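Local coordinates for putative isocitrate dehydrogenase, NAD-dependent (PDB 6LKY), which binds NAD and, as a member of the isocitrate and isopropylmalate dehydrogenase family, probably oxidises isocitrate with that cofactor, at residues N61-K66 / A257-V262; L246-N251 / I281-M286; I4-G9 / W33-A38. The protein carries 1 engineered substitution. All blocks are in the same frame, centred on the assembly; numbering follows the deposited sequence.

Contact 1: N61-K66 / A257-V262; sequences NRICFK and ALFEAV. With NAD (nicotinamide-adenine-dinucleotide), chain C.
Lys-66 and Glu-260 point the same way off two parallel strands, 63-66 and 257-261, and meet in a salt bridge, with NZ of Lys-66 2.6 Å from OE1 of Glu-260. The lysine starts out with CG anti to its backbone N (chi1 -173°) and then bends at its last two torsions, bringing NZ to the anti side of OE1, 30° out of the carboxylate plane. Under the bent chain sits Leu-258, the main bump on this face: its CD2 fills the hollow against CE of Lys-66 (3.7 Å), while CD1 rests on SG of Cys-64, also at 3.7 Å. On the other face, CG2 of Ile-63 comes to the ring edge of Phe-259 at CE1 (4.2 Å), and CD1 of Ile-63 settles over CB of Ala-257. The ring of Phe-65 fills the next place along, with CD1 against CB of Phe-259, and helix 278-290 covers both phenylalanines. Four backbone bonds hold the register, the bond from Lys-66 N to Phe-259 O being 3.0 Å long. Beyond it the strands part, and a water bridges Lys-66 O to Ala-261 N. Asn-81 also takes a bond from NZ, while Arg-85 and Asn-251 hold OE2 of Glu-260. With an alanine in place of Lys-66, CD2 of Leu-258 would probably lose the chain that covers it and OE1 of Glu-260 its charged mate. The chemistry thus changes along the strands, from apolar packing to a paired charge beside the nicotinamide, whose O7N lies 3.0 Å from Glu-260 OE1.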
loop_
_atom_site.group_PDB
_atom_site.type_symbol
_atom_site.label_atom_id
_atom_site.label_comp_id
_atom_site.label_asym_id
_atom_site.label_seq_id
_atom_site.Cartn_x
_atom_site.Cartn_y
_atom_site.Cartn_z
ATOM N N ASN A 61 -31.858 9.238 -12.168
ATOM C CA ASN A 61 -31.991 7.784 -12.227
ATOM C C ASN A 61 -31.581 7.077 -10.940
ATOM O O ASN A 61 -32.099 5.990 -10.662
ATOM C CB ASN A 61 -31.176 7.229 -13.394
ATOM C CG ASN A 61 -31.651 7.756 -14.733
ATOM O OD1 ASN A 61 -32.794 8.204 -14.863
ATOM N ND2 ASN A 61 -30.781 7.693 -15.739
ATOM N N ARG A 62 -30.611 7.620 -10.199
ATOM C CA ARG A 62 -30.090 7.118 -8.924
ATOM C C ARG A 62 -29.159 5.924 -9.120
ATOM O O ARG A 62 -28.597 5.446 -8.131
ATOM C CB ARG A 62 -31.182 6.706 -7.916
ATOM C CG ARG A 62 -32.214 7.779 -7.549
ATOM C CD ARG A 62 -31.652 9.208 -7.495
ATOM N NE ARG A 62 -30.827 9.512 -6.317
ATOM C CZ ARG A 62 -30.397 10.735 -6.000
ATOM N NH1 ARG A 62 -30.729 11.775 -6.751
ATOM N NH2 ARG A 62 -29.652 10.930 -4.921
ATOM N N ILE A 63 -28.991 5.412 -10.340
ATOM C CA ILE A 63 -28.113 4.280 -10.619
ATOM C C ILE A 63 -27.247 4.624 -11.823
ATOM O O ILE A 63 -27.737 5.161 -12.823
ATOM C CB ILE A 63 -28.900 2.977 -10.878
ATOM C CG1 ILE A 63 -29.928 2.732 -9.772
ATOM C CG2 ILE A 63 -27.956 1.792 -10.986
ATOM C CD1 ILE A 63 -29.301 2.379 -8.431
ATOM N N CYS A 64 -25.959 4.299 -11.733
ATOM C CA CYS A 64 -25.005 4.646 -12.773
ATOM C C CYS A 64 -24.027 3.499 -12.973
ATOM O O CYS A 64 -23.579 2.869 -12.013
ATOM C CB CYS A 64 -24.261 5.949 -12.435
ATOM S SG CYS A 64 -23.075 6.486 -13.686
ATOM N N PHE A 65 -23.742 3.212 -14.236
ATOM C CA PHE A 65 -22.779 2.209 -14.673
ATOM C C PHE A 65 -21.673 2.974 -15.394
ATOM O O PHE A 65 -21.926 3.592 -16.435
ATOM C CB PHE A 65 -23.469 1.203 -15.588
ATOM C CG PHE A 65 -22.734 -0.082 -15.760
ATOM C CD1 PHE A 65 -22.223 -0.763 -14.667
ATOM C CD2 PHE A 65 -22.587 -0.637 -17.022
ATOM C CE1 PHE A 65 -21.558 -1.969 -14.842
ATOM C CE2 PHE A 65 -21.915 -1.834 -17.199
ATOM C CZ PHE A 65 -21.405 -2.501 -16.116
ATOM N N LYS A 66 -20.458 2.960 -14.840
ATOM C CA LYS A 66 -19.426 3.918 -15.231
ATOM C C LYS A 66 -18.139 3.199 -15.610
ATOM O O LYS A 66 -17.561 2.478 -14.793
ATOM C CB LYS A 66 -19.156 4.928 -14.107
ATOM C CG LYS A 66 -18.212 6.058 -14.520
ATOM C CD LYS A 66 -17.557 6.758 -13.313
ATOM C CE LYS A 66 -16.792 5.789 -12.429
ATOM N NZ LYS A 66 -15.528 5.252 -13.028
ATOM N N ALA A 257 -26.358 4.948 -6.268
ATOM C CA ALA A 257 -25.316 3.940 -6.337
ATOM C C ALA A 257 -24.684 3.988 -7.718
ATOM O O ALA A 257 -25.381 4.180 -8.721
ATOM C CB ALA A 257 -25.868 2.536 -6.054
ATOM N N LEU A 258 -23.366 3.801 -7.759
ATOM C CA LEU A 258 -22.604 3.863 -8.999
ATOM C C LEU A 258 -21.633 2.691 -9.044
ATOM O O LEU A 258 -20.824 2.510 -8.127
ATOM C CB LEU A 258 -21.870 5.206 -9.105
ATOM C CG LEU A 258 -21.020 5.480 -10.357
ATOM C CD1 LEU A 258 -21.011 6.969 -10.669
ATOM C CD2 LEU A 258 -19.587 4.958 -10.190
ATOM N N PHE A 259 -21.683 1.912 -10.118
ATOM C CA PHE A 259 -20.935 0.664 -10.185
ATOM C C PHE A 259 -19.846 0.768 -11.242
ATOM O O PHE A 259 -20.059 1.376 -12.296
ATOM C CB PHE A 259 -21.896 -0.508 -10.441
ATOM C CG PHE A 259 -22.942 -0.622 -9.380
ATOM C CD1 PHE A 259 -24.090 0.150 -9.439
ATOM C CD2 PHE A 259 -22.734 -1.428 -8.275
ATOM C CE1 PHE A 259 -25.033 0.085 -8.437
ATOM C CE2 PHE A 259 -23.673 -1.500 -7.265
ATOM C CZ PHE A 259 -24.817 -0.741 -7.337
ATOM N N GLU A 260 -18.661 0.218 -10.946
ATOM C CA GLU A 260 -17.538 0.426 -11.851
ATOM C C GLU A 260 -16.497 -0.668 -11.666
ATOM O O GLU A 260 -16.465 -1.358 -10.649
ATOM C CB GLU A 260 -16.882 1.793 -11.604
ATOM C CG GLU A 260 -16.306 1.907 -10.178
ATOM C CD GLU A 260 -15.605 3.246 -9.898
ATOM O OE1 GLU A 260 -15.114 3.886 -10.856
ATOM O OE2 GLU A 260 -15.541 3.654 -8.715
ATOM N N ALA A 261 -15.623 -0.800 -12.663
ATOM C CA ALA A 261 -14.400 -1.555 -12.438
ATOM C C ALA A 261 -13.473 -0.786 -11.489
ATOM O O ALA A 261 -13.550 0.438 -11.342
ATOM C CB ALA A 261 -13.687 -1.855 -13.762
ATOM N N VAL A 262 -12.593 -1.536 -10.829
ATOM C CA VAL A 262 -11.585 -0.937 -9.959
ATOM C C VAL A 262 -10.466 -0.295 -10.773
ATOM O O VAL A 262 -9.866 0.706 -10.349
ATOM C CB VAL A 262 -11.061 -2.023 -8.998
ATOM C CG1 VAL A 262 -9.707 -1.651 -8.427
ATOM C CG2 VAL A 262 -12.099 -2.309 -7.904
HETATM P PA NAD C . -4.641 1.432 -14.879
HETATM O O1A NAD C . -5.331 2.186 -15.989
HETATM O O2A NAD C . -5.630 0.670 -14.051
HETATM O O5B NAD C . -3.510 0.490 -15.508
HETATM C C5B NAD C . -2.668 -0.246 -14.625
HETATM C C4B NAD C . -2.190 -1.497 -15.335
HETATM O O4B NAD C . -3.291 -2.427 -15.337
HETATM C C3B NAD C . -1.828 -1.170 -16.778
HETATM O O3B NAD C . -0.659 -1.873 -17.174
HETATM C C2B NAD C . -3.040 -1.653 -17.559
HETATM O O2B NAD C . -2.750 -2.062 -18.904
HETATM C C1B NAD C . -3.605 -2.766 -16.687
HETATM N N9A NAD C . -5.031 -2.749 -16.976
HETATM C C8A NAD C . -5.966 -2.162 -15.999
HETATM N N7A NAD C . -7.231 -2.586 -16.629
HETATM C C5A NAD C . -7.024 -4.014 -16.848
HETATM C C6A NAD C . -7.832 -4.512 -18.033
HETATM N N6A NAD C . -9.250 -4.577 -17.649
HETATM N N1A NAD C . -7.348 -5.864 -18.355
HETATM C C2A NAD C . -5.937 -5.918 -18.785
HETATM N N3A NAD C . -5.252 -4.643 -18.560
HETATM C C4A NAD C . -5.570 -4.093 -17.245
HETATM O O3 NAD C . -3.902 2.442 -13.872
HETATM P PN NAD C . -2.979 3.679 -14.280
HETATM O O1N NAD C . -2.192 3.464 -15.534
HETATM O O2N NAD C . -2.088 3.928 -13.074
HETATM O O5D NAD C . -3.967 4.928 -14.501
HETATM C C5D NAD C . -4.503 5.211 -15.804
HETATM C C4D NAD C . -5.629 6.229 -15.676
HETATM O O4D NAD C . -6.812 5.634 -15.113
HETATM C C3D NAD C . -5.225 7.392 -14.768
HETATM O O3D NAD C . -5.593 8.600 -15.428
HETATM C C2D NAD C . -6.075 7.180 -13.528
HETATM O O2D NAD C . -6.447 8.386 -12.865
HETATM C C1D NAD C . -7.318 6.493 -14.076
HETATM N N1N NAD C . -8.027 5.831 -12.952
HETATM C C2N NAD C . -9.410 5.484 -13.251
HETATM C C3N NAD C . -10.016 5.033 -11.942
HETATM C C7N NAD C . -11.548 5.056 -11.936
HETATM O O7N NAD C . -12.099 3.969 -11.203
HETATM N N7N NAD C . -12.087 5.157 -13.290
HETATM C C4N NAD C . -9.412 3.748 -11.398
HETATM C C5N NAD C . -7.896 3.773 -11.418
HETATM C C6N NAD C . -7.208 4.730 -12.396
HETATM O O HOH W 1 -15.284 1.074 -14.761
#

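Contact 2: L246-N251 / I281-M286; sequences LTAGAN and IMAGAM
Ala-248 presses its methyl group into the backbone of helix 278-290, with CB 3.3 Å from N of Ala-283. The rest of the alkyl contact gathers round that methyl: CB of Ala-283 lies 3.8 Å from CB of Ala-248, and CB of Met-282, the residue before Ala-283, comes to 3.9 Å from the same methyl. Beyond its CB the Met-282 chain leads off the strand, though its CG still passes the carbonyl O of Leu-246. Sulfur and its methyl make the second kind of contact. Met-286 keeps SD 4.1 Å from CB of Ala-248, and the bend at its last torsion (chi3 76°) carries CE forward to CB of Ala-250, 3.6 Å away, so one side chain spans both alanines. Phe-259 and Pro-96, on the neighbouring strands, touch the same methionine. Small residues on both sides allow a close approach, 7.2 Å between the axes of strand 248-251 and helix 281-286, which diverge by 38°. Polar bonding goes elsewhere: the strand spends its amides on 257-261 and 92-98, and the helix on its own turns. What joins the two is therefore purely van der Waals, a helix laid on a sheet face and fitted by methyl and thioether groups.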
loop_
_atom_site.group_PDB
_atom_site.type_symbol
_atom_site.label_atom_id
_atom_site.label_comp_id
_atom_site.label_asym_id
_atom_site.label_seq_id
_atom_site.Cartn_x
_atom_site.Cartn_y
_atom_site.Cartn_z
ATOM N N LEU A 246 -10.023 -8.121 -13.160
ATOM C CA LEU A 246 -11.017 -8.998 -12.566
ATOM C C LEU A 246 -11.950 -8.333 -11.564
ATOM O O LEU A 246 -13.016 -8.891 -11.294
ATOM C CB LEU A 246 -10.315 -10.172 -11.862
ATOM C CG LEU A 246 -9.372 -11.005 -12.733
ATOM C CD1 LEU A 246 -8.564 -11.987 -11.892
ATOM C CD2 LEU A 246 -10.167 -11.763 -13.791
ATOM N N THR A 247 -11.600 -7.175 -11.002
ATOM C CA THR A 247 -12.195 -6.734 -9.741
ATOM C C THR A 247 -13.087 -5.517 -9.924
ATOM O O THR A 247 -12.747 -4.589 -10.664
ATOM C CB THR A 247 -11.123 -6.406 -8.692
ATOM O OG1 THR A 247 -10.038 -5.699 -9.303
ATOM C CG2 THR A 247 -10.582 -7.677 -8.067
ATOM N N ALA A 248 -14.208 -5.506 -9.196
ATOM C CA ALA A 248 -15.223 -4.477 -9.328
ATOM C C ALA A 248 -15.488 -3.793 -7.992
ATOM O O ALA A 248 -15.141 -4.302 -6.925
ATOM C CB ALA A 248 -16.528 -5.056 -9.882
ATOM N N GLY A 249 -16.098 -2.616 -8.077
ATOM C CA GLY A 249 -16.418 -1.810 -6.921
ATOM C C GLY A 249 -17.786 -1.174 -7.046
ATOM O O GLY A 249 -18.221 -0.815 -8.152
ATOM N N ALA A 250 -18.491 -1.094 -5.919
ATOM C CA ALA A 250 -19.767 -0.397 -5.806
ATOM C C ALA A 250 -19.610 0.838 -4.931
ATOM O O ALA A 250 -19.117 0.735 -3.807
ATOM C CB ALA A 250 -20.834 -1.309 -5.204
ATOM N N ASN A 251 -20.027 1.997 -5.436
ATOM C CA ASN A 251 -20.073 3.243 -4.675
ATOM C C ASN A 251 -21.506 3.461 -4.197
ATOM O O ASN A 251 -22.395 3.752 -5.003
ATOM C CB ASN A 251 -19.604 4.427 -5.523
ATOM C CG ASN A 251 -18.214 4.221 -6.116
ATOM O OD1 ASN A 251 -17.208 4.623 -5.526
ATOM N ND2 ASN A 251 -18.154 3.622 -7.298
ATOM N N ILE A 281 -17.785 -6.550 -16.154
ATOM C CA ILE A 281 -18.911 -7.476 -16.098
ATOM C C ILE A 281 -19.316 -7.751 -14.647
ATOM O O ILE A 281 -20.507 -7.758 -14.318
ATOM C CB ILE A 281 -18.553 -8.753 -16.887
ATOM C CG1 ILE A 281 -18.523 -8.428 -18.386
ATOM C CG2 ILE A 281 -19.561 -9.841 -16.656
ATOM C CD1 ILE A 281 -17.563 -9.280 -19.200
ATOM N N MET A 282 -18.333 -7.918 -13.749
ATOM C CA MET A 282 -18.618 -8.104 -12.324
ATOM C C MET A 282 -19.239 -6.853 -11.717
ATOM O O MET A 282 -20.104 -6.950 -10.835
ATOM C CB MET A 282 -17.346 -8.479 -11.559
ATOM C CG MET A 282 -16.764 -9.862 -11.871
ATOM S SD MET A 282 -17.934 -11.227 -11.579
ATOM C CE MET A 282 -17.947 -11.248 -9.778
ATOM N N ALA A 283 -18.819 -5.669 -12.176
ATOM C CA ALA A 283 -19.498 -4.448 -11.750
ATOM C C ALA A 283 -20.967 -4.493 -12.146
ATOM O O ALA A 283 -21.846 -4.105 -11.364
ATOM C CB ALA A 283 -18.811 -3.210 -12.347
ATOM N N GLY A 284 -21.244 -4.973 -13.361
ATOM C CA GLY A 284 -22.623 -5.197 -13.767
ATOM C C GLY A 284 -23.359 -6.156 -12.847
ATOM O O GLY A 284 -24.520 -5.935 -12.507
ATOM N N ALA A 285 -22.709 -7.256 -12.469
ATOM C CA ALA A 285 -23.332 -8.181 -11.519
ATOM C C ALA A 285 -23.694 -7.471 -10.216
ATOM O O ALA A 285 -24.816 -7.613 -9.704
ATOM C CB ALA A 285 -22.413 -9.376 -11.244
ATOM N N MET A 286 -22.748 -6.702 -9.661
ATOM C CA MET A 286 -23.013 -5.996 -8.406
ATOM C C MET A 286 -24.171 -5.023 -8.574
ATOM O O MET A 286 -25.030 -4.900 -7.688
ATOM C CB MET A 286 -21.765 -5.238 -7.939
ATOM C CG MET A 286 -20.567 -6.090 -7.561
ATOM S SD MET A 286 -19.242 -5.091 -6.818
ATOM C CE MET A 286 -19.934 -4.817 -5.188
#

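Contact 3: I4-G9 / W33-A38; sequences ITLIPG and WDTQSA
Trp-33 lays its indole beside Ile-4 and slants over Leu-6, the three side chains sharing one face of the parallel pair 2-7 and 31-35. Its six-membered ring makes the nearest contacts: CZ3 of Trp-33 is 3.6 Å from CG2 of Ile-4, and CE3 of Trp-33 is 3.9 Å from CB of Leu-6, both met obliquely. With CG of Trp-33 anti to the carbonyl carbon (chi1 -58°), the ring lies on the side of the residue's own backbone N, next to Ile-4. Leu-6 in turn runs alongside Thr-35, its CD2 facing OG1 of Thr-35. Helix 13-26 packs on this side, and its Glu-25 accepts a bond from the indole NE1. The other face is more polar. There CG2 of Thr-5 slants across CG of Gln-36 at 3.8 Å, and the glutamine, bent at chi2, sends NE2 back to OD1 of Asp-34, 3.0 Å away, approaching from above the carboxylate plane (42° out of it). Ser-57 bonds both OG1 of Thr-5 and OD2 of Asp-34. At the end of strand 2-7, CG2 of Ile-7 meets CB of Ala-38 at 3.8 Å, and a water accepts from the amides of Gly-9 and Ala-38 where the two segments separate. Three backbone bonds, Asp-34 N to Ile-4 O, Leu-6 N to Asp-34 O and Gln-36 N to Leu-6 O, tie the strands of this beta-alpha-beta unit. Its faces therefore differ chemically: mostly carbon packs against helix 13-26, with one indole bond, while the Thr-5 hydroxyl and Asp-34 carboxylate are bonded to helix 52-61 and Gln-36 packs beside it.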
loop_
_atom_site.group_PDB
_atom_site.type_symbol
_atom_site.label_atom_id
_atom_site.label_comp_id
_atom_site.label_asym_id
_atom_site.label_seq_id
_atom_site.Cartn_x
_atom_site.Cartn_y
_atom_site.Cartn_z
ATOM N N ILE A 4 -30.956 3.474 -16.252
ATOM C CA ILE A 4 -29.622 3.502 -15.656
ATOM C C ILE A 4 -28.718 4.425 -16.461
ATOM O O ILE A 4 -28.596 4.265 -17.683
ATOM C CB ILE A 4 -29.017 2.090 -15.605
ATOM C CG1 ILE A 4 -29.787 1.224 -14.609
ATOM C CG2 ILE A 4 -27.508 2.153 -15.313
ATOM C CD1 ILE A 4 -29.321 -0.191 -14.568
ATOM N N THR A 5 -28.061 5.372 -15.778
ATOM C CA THR A 5 -27.109 6.241 -16.466
ATOM C C THR A 5 -25.877 5.435 -16.856
ATOM O O THR A 5 -25.371 4.645 -16.057
ATOM C CB THR A 5 -26.719 7.427 -15.581
ATOM O OG1 THR A 5 -27.880 8.216 -15.295
ATOM C CG2 THR A 5 -25.664 8.303 -16.272
ATOM N N LEU A 6 -25.424 5.596 -18.101
ATOM C CA LEU A 6 -24.349 4.787 -18.664
ATOM C C LEU A 6 -23.231 5.701 -19.145
ATOM O O LEU A 6 -23.460 6.574 -19.993
ATOM C CB LEU A 6 -24.865 3.925 -19.820
ATOM C CG LEU A 6 -23.859 3.033 -20.549
ATOM C CD1 LEU A 6 -23.381 1.933 -19.613
ATOM C CD2 LEU A 6 -24.470 2.430 -21.825
ATOM N N ILE A 7 -22.029 5.489 -18.630
ATOM C CA ILE A 7 -20.876 6.315 -18.961
ATOM C C ILE A 7 -19.790 5.418 -19.540
ATOM O O ILE A 7 -19.122 4.682 -18.815
ATOM C CB ILE A 7 -20.359 7.084 -17.732
ATOM C CG1 ILE A 7 -21.467 7.975 -17.149
ATOM C CG2 ILE A 7 -19.098 7.856 -18.108
ATOM C CD1 ILE A 7 -21.080 8.703 -15.853
ATOM N N PRO A 8 -19.592 5.448 -20.859
ATOM C CA PRO A 8 -18.586 4.556 -21.468
ATOM C C PRO A 8 -17.164 4.814 -20.999
ATOM O O PRO A 8 -16.369 3.870 -20.907
ATOM C CB PRO A 8 -18.744 4.842 -22.970
ATOM C CG PRO A 8 -20.158 5.391 -23.092
ATOM C CD PRO A 8 -20.333 6.220 -21.869
ATOM N N GLY A 9 -16.805 6.073 -20.747
ATOM C CA GLY A 9 -15.506 6.378 -20.165
ATOM C C GLY A 9 -14.370 6.500 -21.169
ATOM O O GLY A 9 -14.570 6.796 -22.351
ATOM N N TRP A 33 -30.942 2.206 -20.991
ATOM C CA TRP A 33 -29.674 2.902 -20.775
ATOM C C TRP A 33 -29.785 4.383 -21.135
ATOM O O TRP A 33 -30.258 4.740 -22.220
ATOM C CB TRP A 33 -28.551 2.270 -21.591
ATOM C CG TRP A 33 -28.317 0.843 -21.315
ATOM C CD1 TRP A 33 -28.653 -0.208 -22.117
ATOM C CD2 TRP A 33 -27.680 0.280 -20.162
ATOM N NE1 TRP A 33 -28.271 -1.391 -21.536
ATOM C CE2 TRP A 33 -27.673 -1.123 -20.333
ATOM C CE3 TRP A 33 -27.122 0.824 -18.995
ATOM C CZ2 TRP A 33 -27.133 -1.993 -19.382
ATOM C CZ3 TRP A 33 -26.582 -0.043 -18.050
ATOM C CH2 TRP A 33 -26.594 -1.437 -18.250
ATOM N N ASP A 34 -29.311 5.236 -20.237
ATOM C CA ASP A 34 -29.262 6.685 -20.424
ATOM C C ASP A 34 -27.791 7.068 -20.597
ATOM O O ASP A 34 -27.082 7.325 -19.622
ATOM C CB ASP A 34 -29.906 7.375 -19.232
ATOM C CG ASP A 34 -30.025 8.865 -19.410
ATOM O OD1 ASP A 34 -29.538 9.392 -20.438
ATOM O OD2 ASP A 34 -30.606 9.507 -18.507
ATOM N N THR A 35 -27.332 7.086 -21.847
ATOM C CA THR A 35 -25.918 7.275 -22.138
ATOM C C THR A 35 -25.500 8.725 -21.922
ATOM O O THR A 35 -26.111 9.650 -22.471
ATOM C CB THR A 35 -25.615 6.842 -23.569
ATOM O OG1 THR A 35 -25.845 5.436 -23.680
ATOM C CG2 THR A 35 -24.156 7.132 -23.928
ATOM N N GLN A 36 -24.445 8.914 -21.125
ATOM C CA GLN A 36 -23.908 10.228 -20.795
ATOM C C GLN A 36 -22.388 10.178 -20.885
ATOM O O GLN A 36 -21.785 9.104 -20.860
ATOM C CB GLN A 36 -24.340 10.668 -19.392
ATOM C CG GLN A 36 -25.818 10.702 -19.185
ATOM C CD GLN A 36 -26.467 11.851 -19.915
ATOM O OE1 GLN A 36 -25.792 12.788 -20.345
ATOM N NE2 GLN A 36 -27.789 11.788 -20.058
ATOM N N SER A 37 -21.764 11.349 -20.950
ATOM C CA SER A 37 -20.324 11.463 -21.160
ATOM C C SER A 37 -19.631 12.046 -19.928
ATOM O O SER A 37 -20.166 12.945 -19.273
ATOM C CB SER A 37 -20.048 12.337 -22.384
ATOM O OG SER A 37 -18.670 12.511 -22.611
ATOM N N ALA A 38 -18.413 11.574 -19.647
ATOM C CA ALA A 38 -17.637 12.082 -18.518
ATOM C C ALA A 38 -16.162 11.826 -18.777
ATOM O O ALA A 38 -15.796 11.021 -19.637
ATOM C CB ALA A 38 -18.072 11.424 -17.194
HETATM O O HOH W 2 -17.775 8.976 -21.129
#

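In the fold
All three contacts reach one mixed sheet. Contact 3 pairs its edge strand, 31-35 within this chain, with 2-7; strand 2-7 in turn bonds to 63-66 of contact 1, where Phe-65 exchanges backbone bonds with Thr-5 and Ile-7. Contact 1 hands on to contact 2 through 257-261, which pairs antiparallel with 248-252. Contacts 1 and 2 are buried, about 9 Å apart between centres, and helix 278-290, a partner in contact 2, also covers the phenylalanines of contact 1; contact 3 is only partly buried, its centre about 16 Å from that of contact 2. Strand pairing is the bond of contacts 1 and 3, apolar helix-on-sheet packing that of contact 2, and only contact 1 brings charged groups up to NAD.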